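Local coordinates for positive phenol-degradative gene regulator (Ralstonia sp. E2, PDB 5FRY), which activates transcription of phenol-degradation genes in response to phenols sensed by this N-terminal domain, probably as an ATP- and DNA-binding regulator, at residues Phe67-Asp78 with Trp152-Tyr161. Residues are numbered along the deposited sequence; the frame is centred on the assembly and turned at random.
Sequences FMRMGFHSGVRD and WMQIGYATGY. With ERH (3,4-dimethylphenol), chain D.
Gly71 and Gly75 of helix 67-78 lie directly against Gly156 and Gly160 of helix 152-161, and with no side chains between them the axes come within 6.2 Å, crossing at -40°. Backbone then meets backbone: CA-H...O contacts run both ways, among them Gly156 CA to Met68 O (3.3 Å) and Gly71 CA to Met153 O (3.2 Å). Aromatic rings use the same flat surfaces. Gly75 CA sits over one face of the Tyr157 ring, 3.7 Å from its centroid, and Gly160 CA packs likewise over a face of Phe72. A chi1 of 179° sends Tyr157 as a knob into the hole formed by Gly71, Ser74, Gly75 and Asp78. Its hydroxyl donates to the anti lone pair of Asp78 OD2 (OH-OD2 2.7 Å). Carboxylate and ring planes are 67° apart. At the other end, flexible Met153 bends so that CE meets the Phe67 ring edge at CD1 (3.4 Å). His43 of the second subunit hydrogen-bonds Asp78 OD1, probably steadying the carboxylate, while His102 stacks on the Tyr157 ring. Tyr157, Ala158 and Tyr161 line the dimethylphenol pocket, so these paired GxxxG motifs, a classic glycine-mediated helix packing, join the aromatic-catabolism activator and V4R regions behind the sensory site.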
loop_
_atom_site.group_PDB
_atom_site.type_symbol
_atom_site.label_atom_id
_atom_site.label_comp_id
_atom_site.label_asym_id
_atom_site.label_seq_id
_atom_site.Cartn_x
_atom_site.Cartn_y
_atom_site.Cartn_z
ATOM N N PHE A 67 2.694 -10.709 -5.345
ATOM C CA PHE A 67 3.519 -9.623 -4.798
ATOM C C PHE A 67 4.655 -9.182 -5.728
ATOM O O PHE A 67 4.949 -7.985 -5.856
ATOM C CB PHE A 67 4.075 -10.027 -3.426
ATOM C CG PHE A 67 3.097 -9.813 -2.311
ATOM C CD1 PHE A 67 2.905 -8.549 -1.776
ATOM C CD2 PHE A 67 2.329 -10.865 -1.822
ATOM C CE1 PHE A 67 1.977 -8.336 -0.743
ATOM C CE2 PHE A 67 1.397 -10.661 -0.793
ATOM C CZ PHE A 67 1.226 -9.393 -0.255
ATOM N N MET A 68 5.300 -10.128 -6.391
ATOM C CA MET A 68 6.329 -9.736 -7.349
ATOM C C MET A 68 5.726 -8.882 -8.460
ATOM O O MET A 68 6.284 -7.850 -8.827
ATOM C CB MET A 68 7.029 -10.962 -7.930
ATOM C CG MET A 68 7.737 -11.826 -6.886
ATOM S SD MET A 68 8.403 -13.312 -7.665
ATOM C CE MET A 68 9.110 -12.605 -9.150
ATOM N N ARG A 69 4.569 -9.281 -8.977
ATOM C CA ARG A 69 3.938 -8.512 -10.049
ATOM C C ARG A 69 3.466 -7.128 -9.566
ATOM O O ARG A 69 3.513 -6.169 -10.330
ATOM C CB ARG A 69 2.785 -9.307 -10.684
ATOM C CG ARG A 69 3.262 -10.576 -11.426
ATOM C CD ARG A 69 2.163 -11.313 -12.204
ATOM N NE ARG A 69 1.148 -11.929 -11.358
ATOM C CZ ARG A 69 1.275 -13.102 -10.735
ATOM N NH1 ARG A 69 2.388 -13.811 -10.854
ATOM N NH2 ARG A 69 0.286 -13.564 -9.976
ATOM N N MET A 70 3.079 -7.004 -8.299
ATOM C CA MET A 70 2.671 -5.705 -7.769
ATOM C C MET A 70 3.907 -4.814 -7.692
ATOM O O MET A 70 3.855 -3.630 -8.060
ATOM C CB MET A 70 1.996 -5.845 -6.385
ATOM C CG MET A 70 1.430 -4.556 -5.911
ATOM S SD MET A 70 0.289 -4.615 -4.476
ATOM C CE MET A 70 1.287 -5.439 -3.315
ATOM N N GLY A 71 5.023 -5.388 -7.245
ATOM C CA GLY A 71 6.289 -4.677 -7.205
ATOM C C GLY A 71 6.692 -4.201 -8.594
ATOM O O GLY A 71 7.109 -3.057 -8.792
ATOM N N PHE A 72 6.557 -5.100 -9.559
ATOM C CA PHE A 72 6.868 -4.815 -10.973
ATOM C C PHE A 72 6.066 -3.611 -11.510
ATOM O O PHE A 72 6.631 -2.680 -12.072
ATOM C CB PHE A 72 6.621 -6.068 -11.817
ATOM C CG PHE A 72 7.153 -5.969 -13.252
ATOM C CD1 PHE A 72 6.427 -5.324 -14.234
ATOM C CD2 PHE A 72 8.384 -6.508 -13.579
ATOM C CE1 PHE A 72 6.928 -5.230 -15.528
ATOM C CE2 PHE A 72 8.882 -6.432 -14.860
ATOM C CZ PHE A 72 8.147 -5.787 -15.839
ATOM N N HIS A 73 4.765 -3.601 -11.277
ATOM C CA HIS A 73 3.953 -2.465 -11.685
ATOM C C HIS A 73 4.480 -1.182 -11.085
ATOM O O HIS A 73 4.584 -0.187 -11.781
ATOM C CB HIS A 73 2.498 -2.734 -11.322
ATOM C CG HIS A 73 1.896 -3.818 -12.170
ATOM N ND1 HIS A 73 1.253 -4.920 -11.643
ATOM C CD2 HIS A 73 1.925 -4.008 -13.511
ATOM C CE1 HIS A 73 0.871 -5.717 -12.624
ATOM N NE2 HIS A 73 1.267 -5.188 -13.769
ATOM N N SER A 74 4.821 -1.203 -9.787
ATOM C CA SER A 74 5.382 -0.025 -9.136
ATOM C C SER A 74 6.702 0.466 -9.763
ATOM O O SER A 74 6.862 1.666 -10.019
ATOM C CB SER A 74 5.597 -0.305 -7.642
ATOM O OG SER A 74 4.389 -0.138 -6.936
ATOM N N GLY A 75 7.644 -0.450 -10.006
ATOM C CA GLY A 75 8.962 -0.074 -10.523
ATOM C C GLY A 75 8.882 0.501 -11.937
ATOM O O GLY A 75 9.589 1.443 -12.269
ATOM N N VAL A 76 8.002 -0.064 -12.741
ATOM C CA VAL A 76 7.738 0.443 -14.087
ATOM C C VAL A 76 7.179 1.866 -14.066
ATOM O O VAL A 76 7.557 2.692 -14.895
ATOM C CB VAL A 76 6.774 -0.471 -14.880
ATOM C CG1 VAL A 76 6.315 0.231 -16.209
ATOM C CG2 VAL A 76 7.476 -1.807 -15.205
ATOM N N ARG A 77 6.255 2.159 -13.156
ATOM C CA ARG A 77 5.721 3.508 -13.107
ATOM C C ARG A 77 6.779 4.524 -12.662
ATOM O O ARG A 77 6.777 5.665 -13.133
ATOM C CB ARG A 77 4.503 3.595 -12.184
ATOM C CG ARG A 77 3.294 2.809 -12.660
ATOM C CD ARG A 77 2.925 3.123 -14.098
ATOM N NE ARG A 77 1.526 2.757 -14.340
ATOM C CZ ARG A 77 0.839 3.065 -15.436
ATOM N NH1 ARG A 77 1.410 3.751 -16.421
ATOM N NH2 ARG A 77 -0.428 2.682 -15.543
ATOM N N ASP A 78 7.674 4.127 -11.756
ATOM C CA ASP A 78 8.709 5.033 -11.252
ATOM C C ASP A 78 9.806 5.271 -12.306
ATOM O O ASP A 78 10.370 6.378 -12.391
ATOM C CB ASP A 78 9.311 4.487 -9.938
ATOM C CG ASP A 78 8.380 4.678 -8.754
ATOM O OD1 ASP A 78 7.324 5.329 -8.914
ATOM O OD2 ASP A 78 8.695 4.186 -7.662
ATOM N N TRP A 152 9.576 -10.188 -1.960
ATOM C CA TRP A 152 8.966 -10.374 -3.267
ATOM C C TRP A 152 8.598 -9.103 -4.051
ATOM O O TRP A 152 8.984 -8.967 -5.226
ATOM C CB TRP A 152 7.704 -11.238 -3.115
ATOM C CG TRP A 152 7.957 -12.528 -2.382
ATOM C CD1 TRP A 152 9.138 -13.220 -2.313
ATOM C CD2 TRP A 152 7.012 -13.267 -1.593
ATOM N NE1 TRP A 152 8.979 -14.351 -1.546
ATOM C CE2 TRP A 152 7.686 -14.399 -1.089
ATOM C CE3 TRP A 152 5.664 -13.082 -1.267
ATOM C CZ2 TRP A 152 7.052 -15.341 -0.275
ATOM C CZ3 TRP A 152 5.039 -14.020 -0.459
ATOM C CH2 TRP A 152 5.731 -15.134 0.023
ATOM N N MET A 153 7.824 -8.210 -3.431
ATOM C CA MET A 153 7.453 -6.931 -4.035
ATOM C C MET A 153 8.662 -6.045 -4.209
ATOM O O MET A 153 8.705 -5.263 -5.165
ATOM C CB MET A 153 6.407 -6.194 -3.189
ATOM C CG MET A 153 5.662 -5.057 -3.886
ATOM S SD MET A 153 4.602 -4.203 -2.669
ATOM C CE MET A 153 4.379 -5.496 -1.501
ATOM N N GLN A 154 9.627 -6.125 -3.287
ATOM C CA GLN A 154 10.832 -5.322 -3.425
ATOM C C GLN A 154 11.610 -5.768 -4.642
ATOM O O GLN A 154 12.138 -4.937 -5.377
ATOM C CB GLN A 154 11.710 -5.416 -2.194
ATOM C CG GLN A 154 11.124 -4.615 -1.030
ATOM C CD GLN A 154 11.850 -4.844 0.255
ATOM O OE1 GLN A 154 11.294 -4.614 1.330
ATOM N NE2 GLN A 154 13.116 -5.270 0.166
ATOM N N ILE A 155 11.690 -7.079 -4.836
ATOM C CA ILE A 155 12.368 -7.648 -6.022
ATOM C C ILE A 155 11.649 -7.324 -7.331
ATOM O O ILE A 155 12.277 -6.906 -8.307
ATOM C CB ILE A 155 12.498 -9.185 -5.908
ATOM C CG1 ILE A 155 13.619 -9.545 -4.935
ATOM C CG2 ILE A 155 12.726 -9.802 -7.286
ATOM C CD1 ILE A 155 14.987 -9.107 -5.408
ATOM N N GLY A 156 10.330 -7.528 -7.353
ATOM C CA GLY A 156 9.527 -7.190 -8.514
ATOM C C GLY A 156 9.788 -5.764 -8.961
ATOM O O GLY A 156 9.904 -5.462 -10.166
ATOM N N TYR A 157 9.908 -4.894 -7.975
ATOM C CA TYR A 157 10.129 -3.478 -8.201
ATOM C C TYR A 157 11.462 -3.242 -8.905
ATOM O O TYR A 157 11.507 -2.517 -9.921
ATOM C CB TYR A 157 10.053 -2.717 -6.883
ATOM C CG TYR A 157 10.302 -1.234 -7.034
ATOM C CD1 TYR A 157 11.593 -0.748 -7.299
ATOM C CD2 TYR A 157 9.252 -0.321 -6.959
ATOM C CE1 TYR A 157 11.831 0.596 -7.461
ATOM C CE2 TYR A 157 9.483 1.035 -7.106
ATOM C CZ TYR A 157 10.780 1.484 -7.346
ATOM O OH TYR A 157 11.044 2.830 -7.482
ATOM N N ALA A 158 12.532 -3.860 -8.390
ATOM C CA ALA A 158 13.871 -3.737 -8.983
ATOM C C ALA A 158 13.869 -4.210 -10.425
ATOM O O ALA A 158 14.422 -3.550 -11.313
ATOM C CB ALA A 158 14.905 -4.515 -8.192
ATOM N N THR A 159 13.259 -5.364 -10.653
ATOM C CA THR A 159 13.130 -5.929 -11.985
ATOM C C THR A 159 12.397 -4.973 -12.935
ATOM O O THR A 159 12.893 -4.656 -14.041
ATOM C CB THR A 159 12.397 -7.283 -11.907
ATOM O OG1 THR A 159 13.151 -8.167 -11.063
ATOM C CG2 THR A 159 12.230 -7.903 -13.269
ATOM N N GLY A 160 11.241 -4.490 -12.486
ATOM C CA GLY A 160 10.340 -3.710 -13.319
ATOM C C GLY A 160 10.962 -2.394 -13.714
ATOM O O GLY A 160 10.957 -2.034 -14.890
ATOM N N TYR A 161 11.529 -1.710 -12.733
ATOM C CA TYR A 161 12.181 -0.422 -12.934
ATOM C C TYR A 161 13.369 -0.561 -13.871
ATOM O O TYR A 161 13.464 0.155 -14.852
ATOM C CB TYR A 161 12.640 0.169 -11.599
ATOM C CG TYR A 161 13.362 1.499 -11.747
ATOM C CD1 TYR A 161 14.707 1.551 -12.118
ATOM C CD2 TYR A 161 12.697 2.698 -11.530
ATOM C CE1 TYR A 161 15.365 2.765 -12.276
ATOM C CE2 TYR A 161 13.350 3.909 -11.668
ATOM C CZ TYR A 161 14.683 3.936 -12.037
ATOM O OH TYR A 161 15.321 5.149 -12.167
HETATM O O01 ERH D . 15.097 -1.236 -4.616
HETATM C C02 ERH D . 17.897 -1.730 -7.105
HETATM C C03 ERH D . 15.875 -0.890 -8.266
HETATM C C04 ERH D . 17.315 -1.354 -8.261
HETATM C C05 ERH D . 17.111 -1.688 -5.813
HETATM C C06 ERH D . 15.174 -0.853 -7.115
HETATM C C07 ERH D . 15.829 -1.275 -5.818
HETATM C C08 ERH D . 19.338 -2.194 -7.099
HETATM C C09 ERH D . 15.221 -0.468 -9.564
#